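Local coordinates for protein DNA gyrase, B subunit, truncated (Myxococcus xanthus, PDB 3CWV) that probably uses ATP to break, pass and rejoin double-stranded DNA, as the B subunit of a type II topoisomerase, at residues Leu280-Phe291 with Val349-Arg357. Residues are numbered along the deposited sequence; the frame is centred on the assembly and turned at random.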
loop_
_atom_site.group_PDB
_atom_site.type_symbol
_atom_site.label_atom_id
_atom_site.label_comp_id
_atom_site.label_asym_id
_atom_site.label_seq_id
_atom_site.Cartn_x
_atom_site.Cartn_y
_atom_site.Cartn_z
ATOM N N LEU A 280 -9.982 24.123 -16.084
ATOM C CA LEU A 280 -10.977 25.103 -15.665
ATOM C C LEU A 280 -10.683 26.491 -16.227
ATOM O O LEU A 280 -11.567 27.125 -16.798
ATOM C CB LEU A 280 -11.094 25.153 -14.141
ATOM C CG LEU A 280 -11.604 23.858 -13.506
ATOM C CD1 LEU A 280 -11.558 23.975 -12.016
ATOM C CD2 LEU A 280 -13.007 23.516 -13.977
ATOM N N ALA A 281 -9.441 26.946 -16.068
ATOM C CA ALA A 281 -8.984 28.212 -16.653
ATOM C C ALA A 281 -9.380 28.339 -18.123
ATOM O O ALA A 281 -9.975 29.341 -18.531
ATOM C CB ALA A 281 -7.478 28.365 -16.494
ATOM N N LYS A 282 -9.078 27.324 -18.917
ATOM C CA LYS A 282 -9.373 27.374 -20.337
ATOM C C LYS A 282 -10.881 27.416 -20.628
ATOM O O LYS A 282 -11.341 28.220 -21.447
ATOM C CB LYS A 282 -8.712 26.203 -21.056
ATOM C CG LYS A 282 -7.186 26.176 -20.896
ATOM C CD LYS A 282 -6.511 25.551 -22.101
ATOM C CE LYS A 282 -4.994 25.785 -22.064
ATOM N NZ LYS A 282 -4.350 25.390 -23.345
ATOM N N LEU A 283 -11.641 26.562 -19.946
ATOM C CA LEU A 283 -13.084 26.462 -20.162
ATOM C C LEU A 283 -13.791 27.785 -19.884
ATOM O O LEU A 283 -14.676 28.194 -20.641
ATOM C CB LEU A 283 -13.688 25.336 -19.304
ATOM C CG LEU A 283 -13.462 23.894 -19.783
ATOM C CD1 LEU A 283 -14.056 22.882 -18.788
ATOM C CD2 LEU A 283 -14.027 23.664 -21.173
ATOM N N SER A 284 -13.390 28.446 -18.803
ATOM C CA SER A 284 -13.952 29.723 -18.410
ATOM C C SER A 284 -13.343 30.886 -19.190
ATOM O O SER A 284 -13.795 32.024 -19.060
ATOM C CB SER A 284 -13.728 29.948 -16.916
ATOM O OG SER A 284 -12.347 30.057 -16.616
ATOM N N GLY A 285 -12.322 30.596 -19.998
ATOM C CA GLY A 285 -11.553 31.623 -20.691
ATOM C C GLY A 285 -10.779 32.514 -19.734
ATOM O O GLY A 285 -10.446 33.651 -20.063
ATOM N N GLU A 286 -10.496 32.005 -18.539
ATOM C CA GLU A 286 -9.719 32.760 -17.564
ATOM C C GLU A 286 -8.296 32.200 -17.411
ATOM O O GLU A 286 -7.809 31.436 -18.260
ATOM C CB GLU A 286 -10.432 32.780 -16.213
ATOM C CG GLU A 286 -10.531 34.169 -15.596
ATOM C CD GLU A 286 -11.959 34.692 -15.529
ATOM O OE1 GLU A 286 -12.298 35.328 -14.504
ATOM O OE2 GLU A 286 -12.746 34.458 -16.478
ATOM N N THR A 287 -7.641 32.594 -16.323
ATOM C CA THR A 287 -6.265 32.210 -16.046
ATOM C C THR A 287 -6.221 31.292 -14.814
ATOM O O THR A 287 -7.143 31.317 -13.993
ATOM C CB THR A 287 -5.402 33.475 -15.823
ATOM O OG1 THR A 287 -4.046 33.211 -16.193
ATOM C CG2 THR A 287 -5.472 33.963 -14.367
ATOM N N ARG A 288 -5.164 30.482 -14.690
ATOM C CA ARG A 288 -5.032 29.530 -13.574
ATOM C C ARG A 288 -5.194 30.186 -12.208
ATOM O O ARG A 288 -5.712 29.564 -11.280
ATOM C CB ARG A 288 -3.686 28.794 -13.619
ATOM C CG ARG A 288 -3.646 27.562 -14.518
ATOM C CD ARG A 288 -2.515 26.603 -14.101
ATOM N NE ARG A 288 -2.589 25.326 -14.818
ATOM C CZ ARG A 288 -1.869 25.022 -15.896
ATOM N NH1 ARG A 288 -1.002 25.894 -16.391
ATOM N NH2 ARG A 288 -2.017 23.846 -16.486
ATOM N N GLY A 289 -4.746 31.436 -12.085
ATOM C CA GLY A 289 -4.857 32.183 -10.831
ATOM C C GLY A 289 -6.292 32.459 -10.412
ATOM O O GLY A 289 -6.574 32.694 -9.233
ATOM N N ALA A 290 -7.198 32.423 -11.387
ATOM C CA ALA A 290 -8.635 32.573 -11.140
ATOM C C ALA A 290 -9.193 31.355 -10.407
ATOM O O ALA A 290 -10.226 31.437 -9.731
ATOM C CB ALA A 290 -9.376 32.785 -12.449
ATOM N N PHE A 291 -8.495 30.229 -10.540
ATOM C CA PHE A 291 -8.896 28.994 -9.891
ATOM C C PHE A 291 -7.841 28.471 -8.921
ATOM O O PHE A 291 -7.173 27.482 -9.215
ATOM C CB PHE A 291 -9.234 27.942 -10.949
ATOM C CG PHE A 291 -10.433 28.301 -11.771
ATOM C CD1 PHE A 291 -11.715 28.048 -11.296
ATOM C CD2 PHE A 291 -10.289 28.919 -13.005
ATOM C CE1 PHE A 291 -12.835 28.393 -12.048
ATOM C CE2 PHE A 291 -11.410 29.273 -13.764
ATOM C CZ PHE A 291 -12.681 29.013 -13.280
ATOM N N VAL A 349 -20.672 18.604 -12.632
ATOM C CA VAL A 349 -20.041 19.491 -11.646
ATOM C C VAL A 349 -19.482 20.818 -12.195
ATOM O O VAL A 349 -19.319 21.786 -11.448
ATOM C CB VAL A 349 -18.913 18.732 -10.878
ATOM C CG1 VAL A 349 -17.592 18.783 -11.662
ATOM C CG2 VAL A 349 -18.742 19.299 -9.467
ATOM N N THR A 350 -19.193 20.856 -13.488
ATOM C CA THR A 350 -18.400 21.938 -14.093
ATOM C C THR A 350 -18.973 23.356 -13.931
ATOM O O THR A 350 -18.251 24.254 -13.481
ATOM C CB THR A 350 -18.122 21.645 -15.564
ATOM O OG1 THR A 350 -17.803 20.257 -15.714
ATOM C CG2 THR A 350 -16.974 22.519 -16.099
ATOM N N PRO A 351 -20.274 23.574 -14.275
ATOM C CA PRO A 351 -20.826 24.919 -14.052
ATOM C C PRO A 351 -20.591 25.428 -12.639
ATOM O O PRO A 351 -20.201 26.580 -12.467
ATOM C CB PRO A 351 -22.322 24.738 -14.337
ATOM C CG PRO A 351 -22.335 23.648 -15.372
ATOM C CD PRO A 351 -21.270 22.682 -14.904
ATOM N N ALA A 352 -20.802 24.574 -11.642
ATOM C CA ALA A 352 -20.545 24.939 -10.248
ATOM C C ALA A 352 -19.083 25.302 -9.989
ATOM O O ALA A 352 -18.791 26.266 -9.277
ATOM C CB ALA A 352 -20.987 23.823 -9.312
ATOM N N LEU A 353 -18.164 24.529 -10.557
ATOM C CA LEU A 353 -16.723 24.818 -10.406
ATOM C C LEU A 353 -16.344 26.079 -11.176
ATOM O O LEU A 353 -15.531 26.873 -10.725
ATOM C CB LEU A 353 -15.872 23.654 -10.927
ATOM C CG LEU A 353 -16.005 22.293 -10.241
ATOM C CD1 LEU A 353 -14.977 21.340 -10.824
ATOM C CD2 LEU A 353 -15.837 22.449 -8.737
ATOM N N LEU A 354 -16.939 26.235 -12.352
ATOM C CA LEU A 354 -16.671 27.374 -13.226
ATOM C C LEU A 354 -17.139 28.644 -12.531
ATOM O O LEU A 354 -16.526 29.698 -12.652
ATOM C CB LEU A 354 -17.410 27.163 -14.539
ATOM C CG LEU A 354 -16.648 27.247 -15.851
ATOM C CD1 LEU A 354 -16.999 26.078 -16.780
ATOM C CD2 LEU A 354 -16.983 28.573 -16.501
ATOM N N ALA A 355 -18.213 28.518 -11.758
ATOM C CA ALA A 355 -18.774 29.635 -11.004
ATOM C C ALA A 355 -18.015 29.923 -9.708
ATOM O O ALA A 355 -18.476 30.713 -8.878
ATOM C CB ALA A 355 -20.253 29.375 -10.706
ATOM N N ARG A 356 -16.859 29.281 -9.536
ATOM C CA ARG A 356 -16.052 29.434 -8.313
ATOM C C ARG A 356 -14.916 30.446 -8.469
ATOM O O ARG A 356 -14.253 30.793 -7.479
ATOM C CB ARG A 356 -15.477 28.083 -7.862
ATOM C CG ARG A 356 -16.437 27.235 -7.062
ATOM C CD ARG A 356 -15.845 25.871 -6.682
ATOM N NE ARG A 356 -16.851 25.071 -5.989
ATOM C CZ ARG A 356 -16.618 23.963 -5.289
ATOM N NH1 ARG A 356 -15.386 23.483 -5.163
ATOM N NH2 ARG A 356 -17.629 23.336 -4.707
ATOM N N ARG A 357 -14.695 30.905 -9.703
ATOM C CA ARG A 357 -13.601 31.832 -10.010
ATOM C C ARG A 357 -13.621 33.102 -9.151
ATOM O O ARG A 357 -12.598 33.483 -8.567
ATOM C CB ARG A 357 -13.595 32.212 -11.496
ATOM C CG ARG A 357 -14.635 33.264 -11.882
ATOM C CD ARG A 357 -15.633 32.726 -12.885
ATOM N NE ARG A 357 -15.272 33.088 -14.252
ATOM C CZ ARG A 357 -15.807 32.540 -15.337
ATOM N NH1 ARG A 357 -16.720 31.587 -15.215
ATOM N NH2 ARG A 357 -15.423 32.939 -16.546
#
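R357, the last modelled residue, folds back over the end of helix 267-284, which closes in a Schellman motif at G285, and shows how one long side chain can join two helix ends through its separate parts. Its CB lies 4.2 Å from the centroid of the F291 ring in an off-centre CH-pi contact. Beyond it the chain bends at chi2 and chi3, bringing the guanidinium over S284 CB. There NH2 forms a salt bridge to E286 OE2 (3.1 Å), reaching the carboxylate from above its plane, the two planar groups being turned 67° apart; R357 NH1 donates a hydrogen bond to L354 O (3.2 Å), within its own segment. F291 points its edge at the backbone, CE1 standing 3.4 Å from L353 O, while L280 CB sits over one ring face. A leucine in place of F291 would probably leave R357 CB without its aromatic partner and open a gap beside L280. L354 CD2 packs on S284 CB at 3.6 Å, and the L283 and T350 side chains cross at about a right angle, CD1 to CG2 4.0 Å. The axes of segments 280-284 and 350-354 run at 91°; around them, L280 and L283 touch L344 of helix 328-345, L280 and F291 touch V296 of helix 293-296, and L353 touches W245 of strand 237-245.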